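Local structure of lysozyme C (Equus asinus, 5XUW) at residues K5-H10 against Y123-C127; K11-M17 against I88-I92; Y23-W28 against M105-W111; G55-L59 against D91-A95. The protein hydrolyses the beta-1,4 linkages of bacterial cell-wall peptidoglycan, acting as a calcium-binding C-type lysozyme of the glycosyl hydrolase 22 family. All coordinates share one frame; numbering follows the deposited sequence.

Contact 1 (K5-H10 against Y123-C127); sequences KCELAH and YLASC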
loop_
_atom_site.group_PDB
_atom_site.type_symbol
_atom_site.label_atom_id
_atom_site.label_comp_id
_atom_site.label_asym_id
_atom_site.label_seq_id
_atom_site.Cartn_x
_atom_site.Cartn_y
_atom_site.Cartn_z
ATOM N N LYS A 5 -7.800 -4.114 10.872
ATOM C CA LYS A 5 -7.913 -2.731 10.419
ATOM C C LYS A 5 -7.309 -1.750 11.421
ATOM O O LYS A 5 -6.521 -0.891 11.052
ATOM C CB LYS A 5 -9.376 -2.379 10.156
ATOM C CG LYS A 5 -9.600 -0.918 9.808
ATOM C CD LYS A 5 -10.928 -0.697 9.109
ATOM C CE LYS A 5 -12.107 -0.928 10.021
ATOM N NZ LYS A 5 -13.384 -0.687 9.285
ATOM N N CYS A 6 -7.673 -1.879 12.695
ATOM C CA CYS A 6 -7.189 -0.933 13.709
ATOM C C CYS A 6 -5.703 -1.074 14.043
ATOM O O CYS A 6 -5.026 -0.073 14.312
ATOM C CB CYS A 6 -8.039 -1.014 14.973
ATOM S SG CYS A 6 -9.705 -0.378 14.693
ATOM N N GLU A 7 -5.199 -2.306 14.026
ATOM C CA GLU A 7 -3.770 -2.537 14.151
ATOM C C GLU A 7 -3.003 -1.779 13.068
ATOM O O GLU A 7 -2.006 -1.102 13.359
ATOM C CB GLU A 7 -3.460 -4.022 14.026
ATOM C CG GLU A 7 -2.008 -4.374 14.286
ATOM C CD GLU A 7 -1.726 -5.841 14.046
ATOM O OE1 GLU A 7 -2.629 -6.564 13.565
ATOM O OE2 GLU A 7 -0.588 -6.248 14.338
ATOM N N LEU A 8 -3.464 -1.904 11.825
ATOM C CA LEU A 8 -2.799 -1.217 10.717
ATOM C C LEU A 8 -2.887 0.294 10.879
ATOM O O LEU A 8 -1.893 0.991 10.703
ATOM C CB LEU A 8 -3.355 -1.659 9.361
ATOM C CG LEU A 8 -2.640 -1.048 8.146
ATOM C CD1 LEU A 8 -1.148 -1.373 8.149
ATOM C CD2 LEU A 8 -3.285 -1.503 6.841
ATOM N N ALA A 9 -4.064 0.792 11.250
ATOM C CA ALA A 9 -4.261 2.238 11.452
ATOM C C ALA A 9 -3.245 2.822 12.445
ATOM O O ALA A 9 -2.605 3.842 12.188
ATOM C CB ALA A 9 -5.675 2.507 11.923
ATOM N N HIS A 10 -3.056 2.134 13.562
ATOM C CA HIS A 10 -2.110 2.598 14.578
ATOM C C HIS A 10 -0.640 2.502 14.156
ATOM O O HIS A 10 0.143 3.403 14.453
ATOM C CB HIS A 10 -2.392 1.910 15.909
ATOM C CG HIS A 10 -3.559 2.516 16.609
ATOM N ND1 HIS A 10 -3.438 3.640 17.392
ATOM C CD2 HIS A 10 -4.879 2.235 16.550
ATOM C CE1 HIS A 10 -4.628 3.992 17.836
ATOM N NE2 HIS A 10 -5.523 3.153 17.342
ATOM N N TYR A 123 -14.916 4.928 9.127
ATOM C CA TYR A 123 -14.140 3.746 8.724
ATOM C C TYR A 123 -13.171 3.292 9.824
ATOM O O TYR A 123 -13.002 2.090 10.049
ATOM C CB TYR A 123 -13.416 4.024 7.391
ATOM C CG TYR A 123 -12.559 2.877 6.861
ATOM C CD1 TYR A 123 -13.139 1.707 6.362
ATOM C CD2 TYR A 123 -11.170 2.977 6.843
ATOM C CE1 TYR A 123 -12.353 0.657 5.882
ATOM C CE2 TYR A 123 -10.377 1.944 6.362
ATOM C CZ TYR A 123 -10.961 0.783 5.884
ATOM O OH TYR A 123 -10.155 -0.241 5.417
ATOM N N LEU A 124 -12.557 4.245 10.521
ATOM C CA LEU A 124 -11.666 3.941 11.646
ATOM C C LEU A 124 -12.309 4.252 13.002
ATOM O O LEU A 124 -11.600 4.438 13.995
ATOM C CB LEU A 124 -10.343 4.693 11.497
ATOM C CG LEU A 124 -9.548 4.411 10.216
ATOM C CD1 LEU A 124 -8.245 5.201 10.239
ATOM C CD2 LEU A 124 -9.301 2.917 10.024
ATOM N N ALA A 125 -13.639 4.234 13.065
ATOM C CA ALA A 125 -14.354 4.609 14.289
ATOM C C ALA A 125 -14.014 3.673 15.449
ATOM O O ALA A 125 -13.867 4.119 16.575
ATOM C CB ALA A 125 -15.858 4.658 14.048
ATOM N N SER A 126 -13.840 2.388 15.162
ATOM C CA SER A 126 -13.461 1.423 16.195
ATOM C C SER A 126 -12.014 1.573 16.694
ATOM O O SER A 126 -11.669 1.021 17.737
ATOM C CB SER A 126 -13.727 0.000 15.702
ATOM O OG SER A 126 -12.996 -0.293 14.519
ATOM N N CYS A 127 -11.171 2.314 15.970
ATOM C CA CYS A 127 -9.766 2.494 16.343
ATOM C C CYS A 127 -9.490 3.723 17.227
ATOM O O CYS A 127 -8.359 3.925 17.625
ATOM C CB CYS A 127 -8.906 2.583 15.075
ATOM S SG CYS A 127 -9.398 1.437 13.767
#
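With chi1 at -69° in Cys6 and -40° in Cys127, each SG swings away from its own carbonyl carbon, and the two sulfurs close a bond of 2.1 Å, Cys6 SG to Cys127 SG. This is the disulfide of the C-type lysozyme fold that ties helix 5-14 near the N-terminus to the C-terminal tail, which arrives as a short 3-10 turn. The bridge is left-handed, its S-S torsion being -77°. One helical turn further on, His10 adds a second tie: NE2 donates to Cys127 O at 3.0 Å, meeting a lone pair of the carbonyl, while the oxygen sits close to the imidazole plane. At the other end Lys5 lies over a face of Tyr123. Lys5 CD rides 3.5 Å above the plane of the Tyr123 ring, nearest to CZ, and a bend at chi3 brings Lys5 NZ to Tyr123 O, a hydrogen bond of 2.9 Å. The ammonium also makes an off-centre cation-pi contact with that ring, whose hydroxyl is held by Glu33 of helix 25-36. Beside the disulfide, Ala9 CB meets Leu124 CD1 at 4.1 Å. On the outer side, Ser126 OG comes to 3.3 Å from Cys6 SG.

Contact 2 (K11-M17 against I88-I92); sequences KLKAQEM and IDDDI. With CA (calcium ion), chain C.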
loop_
_atom_site.group_PDB
_atom_site.type_symbol
_atom_site.label_atom_id
_atom_site.label_comp_id
_atom_site.label_asym_id
_atom_site.label_seq_id
_atom_site.Cartn_x
_atom_site.Cartn_y
_atom_site.Cartn_z
ATOM N N LYS A 11 -0.286 1.434 13.450
ATOM C CA LYS A 11 1.045 1.298 12.855
ATOM C C LYS A 11 1.329 2.447 11.875
ATOM O O LYS A 11 2.347 3.130 11.979
ATOM C CB LYS A 11 1.151 -0.053 12.151
ATOM C CG LYS A 11 2.453 -0.322 11.409
ATOM C CD LYS A 11 3.686 -0.167 12.281
ATOM C CE LYS A 11 4.938 -0.563 11.510
ATOM N NZ LYS A 11 6.186 -0.363 12.300
ATOM N N LEU A 12 0.418 2.653 10.930
ATOM C CA LEU A 12 0.568 3.728 9.949
ATOM C C LEU A 12 0.610 5.101 10.616
ATOM O O LEU A 12 1.402 5.959 10.217
ATOM C CB LEU A 12 -0.534 3.657 8.891
ATOM C CG LEU A 12 -0.586 2.396 8.017
ATOM C CD1 LEU A 12 -1.576 2.596 6.884
ATOM C CD2 LEU A 12 0.767 1.974 7.458
ATOM N N LYS A 13 -0.212 5.305 11.641
ATOM C CA LYS A 13 -0.166 6.555 12.415
ATOM C C LYS A 13 1.221 6.785 13.019
ATOM O O LYS A 13 1.751 7.901 12.973
ATOM C CB LYS A 13 -1.220 6.564 13.528
ATOM C CG LYS A 13 -1.248 7.867 14.331
ATOM C CD LYS A 13 -2.446 7.967 15.258
ATOM C CE LYS A 13 -2.328 9.151 16.216
ATOM N NZ LYS A 13 -2.129 10.442 15.498
ATOM N N ALA A 14 1.799 5.728 13.575
ATOM C CA ALA A 14 3.124 5.809 14.200
ATOM C C ALA A 14 4.230 6.107 13.189
ATOM O O ALA A 14 5.250 6.703 13.548
ATOM C CB ALA A 14 3.432 4.524 14.952
ATOM N N GLN A 15 4.037 5.681 11.937
ATOM C CA GLN A 15 4.967 5.984 10.838
ATOM C C GLN A 15 4.572 7.249 10.050
ATOM O O GLN A 15 4.914 7.372 8.879
ATOM C CB GLN A 15 5.065 4.784 9.885
ATOM C CG GLN A 15 5.521 3.484 10.533
ATOM C CD GLN A 15 6.960 3.528 10.998
ATOM O OE1 GLN A 15 7.867 3.881 10.242
ATOM N NE2 GLN A 15 7.179 3.163 12.244
ATOM N N GLU A 16 3.839 8.166 10.684
ATOM C CA GLU A 16 3.543 9.499 10.144
ATOM C C GLU A 16 2.741 9.505 8.837
ATOM O O GLU A 16 2.897 10.407 8.011
ATOM C CB GLU A 16 4.835 10.328 10.021
ATOM C CG GLU A 16 5.502 10.571 11.366
ATOM C CD GLU A 16 6.716 11.478 11.294
ATOM O OE1 GLU A 16 7.166 11.917 12.371
ATOM O OE2 GLU A 16 7.222 11.756 10.181
ATOM N N MET A 17 1.859 8.520 8.659
ATOM C CA MET A 17 1.075 8.428 7.420
ATOM C C MET A 17 -0.176 9.286 7.395
ATOM O O MET A 17 -0.716 9.529 6.308
ATOM C CB MET A 17 0.695 6.984 7.105
ATOM C CG MET A 17 1.887 6.121 6.731
ATOM S SD MET A 17 2.600 6.654 5.168
ATOM C CE MET A 17 1.731 5.611 4.006
ATOM N N ILE A 88 6.429 -3.861 7.937
ATOM C CA ILE A 88 6.003 -3.054 6.780
ATOM C C ILE A 88 6.655 -1.672 6.710
ATOM O O ILE A 88 6.235 -0.834 5.923
ATOM C CB ILE A 88 4.460 -2.913 6.700
ATOM C CG1 ILE A 88 3.881 -2.159 7.901
ATOM C CG2 ILE A 88 3.816 -4.281 6.563
ATOM C CD1 ILE A 88 2.467 -1.657 7.677
ATOM N N ASP A 89 7.677 -1.425 7.519
ATOM C CA ASP A 89 8.369 -0.141 7.473
ATOM C C ASP A 89 8.907 0.189 6.087
ATOM O O ASP A 89 8.747 1.323 5.626
ATOM C CB ASP A 89 9.497 -0.071 8.505
ATOM C CG ASP A 89 8.982 0.003 9.936
ATOM O OD1 ASP A 89 7.758 0.138 10.141
ATOM O OD2 ASP A 89 9.808 -0.095 10.871
ATOM N N ASP A 90 9.528 -0.792 5.427
ATOM C CA ASP A 90 10.056 -0.559 4.079
ATOM C C ASP A 90 8.929 -0.472 3.044
ATOM O O ASP A 90 9.015 0.322 2.087
ATOM C CB ASP A 90 11.170 -1.544 3.679
ATOM C CG ASP A 90 10.805 -3.001 3.879
ATOM O OD1 ASP A 90 9.614 -3.320 4.080
ATOM O OD2 ASP A 90 11.737 -3.848 3.848
ATOM N N ASP A 91 7.856 -1.228 3.258
ATOM C CA ASP A 91 6.625 -1.073 2.436
ATOM C C ASP A 91 6.074 0.345 2.544
ATOM O O ASP A 91 5.683 0.963 1.532
ATOM C CB ASP A 91 5.514 -2.046 2.849
ATOM C CG ASP A 91 5.941 -3.496 2.809
ATOM O OD1 ASP A 91 6.839 -3.862 3.587
ATOM O OD2 ASP A 91 5.350 -4.277 2.033
ATOM N N ILE A 92 6.049 0.864 3.770
ATOM C CA ILE A 92 5.542 2.221 4.028
ATOM C C ILE A 92 6.433 3.274 3.366
ATOM O O ILE A 92 5.943 4.205 2.725
ATOM C CB ILE A 92 5.429 2.499 5.541
ATOM C CG1 ILE A 92 4.257 1.707 6.137
ATOM C CG2 ILE A 92 5.271 3.991 5.831
ATOM C CD1 ILE A 92 4.297 1.588 7.642
HETATM CA CA CA C . 8.491 -5.454 4.481
HETATM O O HOH W 1 8.671 3.549 7.374
HETATM O O HOH W 2 10.524 -5.509 5.681
HETATM O O HOH W 3 6.374 -6.573 4.212
#
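Lys11 NZ donates to Asp89 OD1 at 2.7 Å, a salt bridge made on the syn lone pair, the side of the other carboxylate oxygen. It joins the last turn of helix 5-14 to helix 89-100, whose first turn completes the calcium-binding loop known from alpha-lactalbumin and the calcium-binding lysozymes. Lys11 leaves its helix with CG opposite the backbone N, where it meets Ile88 CD1, and the bend at chi2 (55°) then turns the rest of the chain, and with it NZ, to Asp89; the Lys11 and Asp89 side chains cross at about a right angle. Gln15 lies beside the same carboxylate, its amide plane only 22° from that of Asp89. Here a water does the bonding, donating to Gln15 OE1 at 3.0 Å and to Asp89 O at 2.8 Å. Under this polar rim Ile92 fills the gap between the helices: CD1 meets Leu12 CD2 at 3.6 Å and lies against Gln15 CG, while CG2 faces the sulfur of Met17. A Schellman motif at Glu16, with positive phi, ends helix 5-14 and turns Met17 back into this packing. On the far side of helix 89-100, Asp90 and Asp91 turn toward the calcium ion, joined there by Lys82 O, Asn87 O, Asp85 OD1 and two waters. The metal probably offsets the repulsion between the two carboxylates, which it draws close together: Asp90 OD1 binds it at 2.4 Å and Asp91 OD1 at 2.5 Å.

Contact 3 (Y23-W28 against M105-W111); sequences YSLANW and MSAWKAW
The aromatic core of the helical domain gathers here, where the start of helix 25-36 faces the 3-10 turn and helix start of residues 105-111, and Met105 is its wedge. Met105 CG sits squarely over the centre of the Tyr23 ring, 3.4 Å from the centroid, with SD over the same face. SD also lies over a face of Trp28, 4.5 Å from the centroid of its six-membered ring, and the bend at chi3 (77°) lays CE over that face too, toward the rim. One sulfur thus makes two Met-aromatic contacts. Tyr23 is pinned at its far end as well: Met105 N donates to Tyr23 OH at 3.0 Å, nearly straight at 170°. The edge of Tyr23 points at the face of Trp111 in an offset edge-to-face pair. Trp111 NE1 gives a 2.9 Å bond to Asn27 OD1, which lies near the indole plane. Ser24 OG, the N-cap acceptor for Asn27 N, also accepts from Asn27 ND2 and so steadies the amide. Trp108 meets Trp28 obliquely, CH2 to CZ3 at 4.0 Å; its side chain lies against the probable catalytic Glu35 and gives its NE1 to Phe57 O. Such a methionine-and-indole cluster is the hydrophobic box of C-type lysozymes.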
loop_
_atom_site.group_PDB
_atom_site.type_symbol
_atom_site.label_atom_id
_atom_site.label_comp_id
_atom_site.label_asym_id
_atom_site.label_seq_id
_atom_site.Cartn_x
_atom_site.Cartn_y
_atom_site.Cartn_z
ATOM N N TYR A 23 -3.390 12.678 2.124
ATOM C CA TYR A 23 -4.397 11.636 2.317
ATOM C C TYR A 23 -4.486 11.227 3.776
ATOM O O TYR A 23 -3.463 10.997 4.430
ATOM C CB TYR A 23 -4.047 10.409 1.476
ATOM C CG TYR A 23 -4.051 10.666 -0.005
ATOM C CD1 TYR A 23 -5.218 10.523 -0.743
ATOM C CD2 TYR A 23 -2.888 11.052 -0.675
ATOM C CE1 TYR A 23 -5.243 10.746 -2.106
ATOM C CE2 TYR A 23 -2.894 11.278 -2.040
ATOM C CZ TYR A 23 -4.075 11.134 -2.750
ATOM O OH TYR A 23 -4.077 11.341 -4.113
ATOM N N SER A 24 -5.712 11.108 4.269
ATOM C CA SER A 24 -5.964 10.725 5.646
ATOM C C SER A 24 -5.514 9.310 5.931
ATOM O O SER A 24 -5.406 8.477 5.025
ATOM C CB SER A 24 -7.455 10.789 5.950
ATOM O OG SER A 24 -8.146 9.766 5.249
ATOM N N LEU A 25 -5.300 9.036 7.209
ATOM C CA LEU A 25 -5.031 7.687 7.663
ATOM C C LEU A 25 -6.107 6.698 7.178
ATOM O O LEU A 25 -5.784 5.598 6.757
ATOM C CB LEU A 25 -4.947 7.686 9.186
ATOM C CG LEU A 25 -4.467 6.430 9.878
ATOM C CD1 LEU A 25 -3.045 6.096 9.462
ATOM C CD2 LEU A 25 -4.562 6.659 11.382
ATOM N N ALA A 26 -7.380 7.087 7.217
ATOM C CA ALA A 26 -8.457 6.194 6.752
ATOM C C ALA A 26 -8.262 5.808 5.292
ATOM O O ALA A 26 -8.444 4.649 4.920
ATOM C CB ALA A 26 -9.820 6.823 6.960
ATOM N N ASN A 27 -7.879 6.779 4.470
ATOM C CA ASN A 27 -7.578 6.488 3.063
ATOM C C ASN A 27 -6.438 5.488 2.873
ATOM O O ASN A 27 -6.536 4.579 2.050
ATOM C CB ASN A 27 -7.328 7.780 2.277
ATOM C CG ASN A 27 -8.594 8.322 1.681
ATOM O OD1 ASN A 27 -9.153 7.719 0.769
ATOM N ND2 ASN A 27 -9.079 9.445 2.206
ATOM N N TRP A 28 -5.369 5.662 3.634
ATOM C CA TRP A 28 -4.232 4.732 3.602
ATOM C C TRP A 28 -4.621 3.308 4.026
ATOM O O TRP A 28 -4.220 2.321 3.393
ATOM C CB TRP A 28 -3.122 5.250 4.517
ATOM C CG TRP A 28 -2.362 6.385 3.922
ATOM C CD1 TRP A 28 -2.394 7.698 4.288
ATOM C CD2 TRP A 28 -1.456 6.294 2.828
ATOM N NE1 TRP A 28 -1.546 8.431 3.484
ATOM C CE2 TRP A 28 -0.963 7.587 2.578
ATOM C CE3 TRP A 28 -1.007 5.235 2.039
ATOM C CZ2 TRP A 28 -0.021 7.845 1.576
ATOM C CZ3 TRP A 28 -0.086 5.488 1.044
ATOM C CH2 TRP A 28 0.402 6.781 0.825
ATOM N N MET A 105 -2.707 8.762 -4.833
ATOM C CA MET A 105 -3.205 7.446 -4.422
ATOM C C MET A 105 -3.927 6.707 -5.542
ATOM O O MET A 105 -4.116 5.490 -5.446
ATOM C CB MET A 105 -4.094 7.517 -3.169
ATOM C CG MET A 105 -3.326 7.606 -1.858
ATOM S SD MET A 105 -4.328 7.116 -0.432
ATOM C CE MET A 105 -4.290 5.363 -0.632
ATOM N N SER A 106 -4.288 7.403 -6.630
ATOM C CA SER A 106 -4.884 6.722 -7.785
ATOM C C SER A 106 -3.934 5.748 -8.495
ATOM O O SER A 106 -4.362 5.030 -9.381
ATOM C CB SER A 106 -5.468 7.726 -8.782
ATOM O OG SER A 106 -6.571 8.392 -8.201
ATOM N N ALA A 107 -2.653 5.732 -8.112
ATOM C CA ALA A 107 -1.750 4.634 -8.469
ATOM C C ALA A 107 -2.307 3.257 -8.089
ATOM O O ALA A 107 -2.036 2.260 -8.777
ATOM C CB ALA A 107 -0.386 4.836 -7.826
ATOM N N TRP A 108 -3.072 3.204 -6.999
ATOM C CA TRP A 108 -3.623 1.951 -6.493
ATOM C C TRP A 108 -5.043 1.778 -7.030
ATOM O O TRP A 108 -5.971 2.474 -6.620
ATOM C CB TRP A 108 -3.585 1.944 -4.968
ATOM C CG TRP A 108 -2.202 1.758 -4.386
ATOM C CD1 TRP A 108 -1.521 0.583 -4.260
ATOM C CD2 TRP A 108 -1.347 2.777 -3.826
ATOM N NE1 TRP A 108 -0.300 0.800 -3.663
ATOM C CE2 TRP A 108 -0.163 2.138 -3.391
ATOM C CE3 TRP A 108 -1.463 4.159 -3.669
ATOM C CZ2 TRP A 108 0.889 2.840 -2.789
ATOM C CZ3 TRP A 108 -0.434 4.854 -3.078
ATOM C CH2 TRP A 108 0.740 4.190 -2.636
ATOM N N LYS A 109 -5.201 0.854 -7.966
ATOM C CA LYS A 109 -6.493 0.670 -8.638
ATOM C C LYS A 109 -7.613 0.227 -7.690
ATOM O O LYS A 109 -8.766 0.617 -7.870
ATOM C CB LYS A 109 -6.356 -0.312 -9.796
ATOM C CG LYS A 109 -5.414 0.177 -10.894
ATOM C CD LYS A 109 -5.755 -0.459 -12.234
ATOM C CE LYS A 109 -4.626 -0.310 -13.241
ATOM N NZ LYS A 109 -4.944 -1.013 -14.518
ATOM N N ALA A 110 -7.284 -0.578 -6.680
ATOM C CA ALA A 110 -8.306 -1.015 -5.716
ATOM C C ALA A 110 -8.766 0.153 -4.824
ATOM O O ALA A 110 -9.943 0.222 -4.463
ATOM C CB ALA A 110 -7.814 -2.193 -4.890
ATOM N N TRP A 111 -7.856 1.071 -4.500
ATOM C CA TRP A 111 -8.231 2.303 -3.808
ATOM C C TRP A 111 -9.180 3.131 -4.676
ATOM O O TRP A 111 -10.218 3.618 -4.201
ATOM C CB TRP A 111 -6.994 3.116 -3.407
ATOM C CG TRP A 111 -7.353 4.411 -2.738
ATOM C CD1 TRP A 111 -7.660 4.610 -1.419
ATOM C CD2 TRP A 111 -7.481 5.671 -3.374
ATOM N NE1 TRP A 111 -7.983 5.934 -1.198
ATOM C CE2 TRP A 111 -7.869 6.609 -2.384
ATOM C CE3 TRP A 111 -7.295 6.113 -4.690
ATOM C CZ2 TRP A 111 -8.074 7.958 -2.674
ATOM C CZ3 TRP A 111 -7.506 7.450 -4.972
ATOM C CH2 TRP A 111 -7.875 8.358 -3.965
#

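Contact 4 (G55-L59 against D91-A95); sequences GLFQL and DISCA. With CA (calcium ion), chain C.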
loop_
_atom_site.group_PDB
_atom_site.type_symbol
_atom_site.label_atom_id
_atom_site.label_comp_id
_atom_site.label_asym_id
_atom_site.label_seq_id
_atom_site.Cartn_x
_atom_site.Cartn_y
_atom_site.Cartn_z
ATOM N N GLY A 55 2.717 -7.590 -1.711
ATOM C CA GLY A 55 2.568 -7.184 -0.330
ATOM C C GLY A 55 1.313 -6.413 -0.004
ATOM O O GLY A 55 0.376 -6.347 -0.809
ATOM N N LEU A 56 1.326 -5.835 1.193
ATOM C CA LEU A 56 0.192 -5.101 1.769
ATOM C C LEU A 56 -0.320 -3.976 0.873
ATOM O O LEU A 56 -1.531 -3.741 0.802
ATOM C CB LEU A 56 0.611 -4.516 3.120
ATOM C CG LEU A 56 -0.430 -3.829 4.004
ATOM C CD1 LEU A 56 -1.469 -4.827 4.481
ATOM C CD2 LEU A 56 0.245 -3.188 5.197
ATOM N N PHE A 57 0.615 -3.269 0.226
ATOM C CA PHE A 57 0.286 -2.173 -0.680
ATOM C C PHE A 57 0.433 -2.533 -2.159
ATOM O O PHE A 57 0.386 -1.645 -3.008
ATOM C CB PHE A 57 1.148 -0.953 -0.370
ATOM C CG PHE A 57 1.120 -0.523 1.073
ATOM C CD1 PHE A 57 -0.087 -0.367 1.755
ATOM C CD2 PHE A 57 2.308 -0.224 1.740
ATOM C CE1 PHE A 57 -0.105 0.043 3.077
ATOM C CE2 PHE A 57 2.289 0.201 3.062
ATOM C CZ PHE A 57 1.081 0.341 3.729
ATOM N N GLN A 58 0.601 -3.821 -2.470
ATOM C CA GLN A 58 0.622 -4.313 -3.838
ATOM C C GLN A 58 1.530 -3.473 -4.744
ATOM O O GLN A 58 1.113 -2.953 -5.777
ATOM C CB GLN A 58 -0.809 -4.418 -4.369
ATOM C CG GLN A 58 -1.587 -5.552 -3.741
ATOM C CD GLN A 58 -1.106 -6.914 -4.202
ATOM O OE1 GLN A 58 -1.485 -7.382 -5.275
ATOM N NE2 GLN A 58 -0.251 -7.549 -3.404
ATOM N N LEU A 59 2.792 -3.387 -4.332
ATOM C CA LEU A 59 3.792 -2.583 -5.022
ATOM C C LEU A 59 4.372 -3.375 -6.184
ATOM O O LEU A 59 4.752 -4.540 -6.025
ATOM C CB LEU A 59 4.873 -2.144 -4.047
ATOM C CG LEU A 59 4.359 -1.334 -2.859
ATOM C CD1 LEU A 59 5.393 -1.271 -1.749
ATOM C CD2 LEU A 59 3.925 0.060 -3.300
ATOM N N ASP A 91 7.856 -1.228 3.258
ATOM C CA ASP A 91 6.625 -1.073 2.436
ATOM C C ASP A 91 6.074 0.345 2.544
ATOM O O ASP A 91 5.683 0.963 1.532
ATOM C CB ASP A 91 5.514 -2.046 2.849
ATOM C CG ASP A 91 5.941 -3.496 2.809
ATOM O OD1 ASP A 91 6.839 -3.862 3.587
ATOM O OD2 ASP A 91 5.350 -4.277 2.033
ATOM N N ILE A 92 6.049 0.864 3.770
ATOM C CA ILE A 92 5.542 2.221 4.028
ATOM C C ILE A 92 6.433 3.274 3.366
ATOM O O ILE A 92 5.943 4.205 2.725
ATOM C CB ILE A 92 5.429 2.499 5.541
ATOM C CG1 ILE A 92 4.257 1.707 6.137
ATOM C CG2 ILE A 92 5.271 3.991 5.831
ATOM C CD1 ILE A 92 4.297 1.588 7.642
ATOM N N SER A 93 7.737 3.149 3.552
ATOM C CA SER A 93 8.657 4.086 2.909
ATOM C C SER A 93 8.479 4.093 1.393
ATOM O O SER A 93 8.518 5.159 0.785
ATOM C CB SER A 93 10.102 3.792 3.283
ATOM O OG SER A 93 10.411 2.453 3.009
ATOM N N CYS A 94 8.246 2.922 0.796
ATOM C CA CYS A 94 8.011 2.829 -0.641
ATOM C C CYS A 94 6.669 3.444 -1.051
ATOM O O CYS A 94 6.592 4.176 -2.047
ATOM C CB CYS A 94 8.112 1.379 -1.117
ATOM S SG CYS A 94 7.955 1.154 -2.904
ATOM N N ALA A 95 5.615 3.166 -0.287
ATOM C CA ALA A 95 4.297 3.760 -0.576
ATOM C C ALA A 95 4.333 5.302 -0.497
ATOM O O ALA A 95 3.674 5.993 -1.291
ATOM C CB ALA A 95 3.242 3.193 0.356
HETATM CA CA CA C . 8.491 -5.454 4.481
HETATM O O HOH W 4 3.590 -6.399 2.832
HETATM O O HOH W 5 3.514 -3.826 -0.046
HETATM O O HOH W 3 6.374 -6.573 4.212
HETATM O O HOH W 2 10.524 -5.509 5.681
#
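A type I turn from Gly55 to Gln58 brings Phe57 up to Asp91 in the first turn of helix 89-100, their CA atoms 7.1 Å apart. The turn is followed by a G1 beta bulge, in which Gln58 and Leu59 both face the last residue of strand 53-54, so this is the hairpin of the small lysozyme sheet meeting a helix of the other domain. Gly55 O is gripped twice, by the backbone N of Gln58 and by its side chain, whose NE2 donates at 2.9 Å in the plane of both the carbonyl and the amide. Phe57 turns its ring edge on to the helix: CG lies opposite the carbonyl carbon (chi1 -53°), and CD2 comes to 3.6 Å from Asp91 O. The same atom touches Ala95 CB at 3.8 Å, while CE2 reaches Ile92 CG1 one step along the helix. Two waters carry the polar link. One accepts from Phe57 N and donates to Asp91 OD2 at 2.8 Å; the other lies between Leu56 N and the same oxygen. With OD1 on the calcium, the Asp91 carboxylate thus couples the metal to the turn through solvent. Beyond it, Leu59 packs on Cys94, which is disulfide-bonded to Cys76; Leu59 CD1 sits 3.7 Å from Cys94 SG.

Overall arrangement
All four contacts fall within one C-type lysozyme fold, with centres about 10 to 18 Å apart. Contact 1 joins the two ends of the chain and encloses the other three in sequence. Contacts 1 and 2 use successive turns of helix 5-14; contacts 2 and 4 share helix 89-100 and the calcium ion. Contact 3 crosses contact 2 along the chain, since helix 5-14 is followed by 25-36, and 89-100 by 109-114. Contact 4, about 4 Å from the chain's centre, joins the sheet region to this helical framework. Leu8, Ile88 and Leu56 pack together and link contacts 1, 2 and 4, while Trp108 NE1 and Phe57 O link 3 and 4, tying the contacts near the chain ends and metal site into one core.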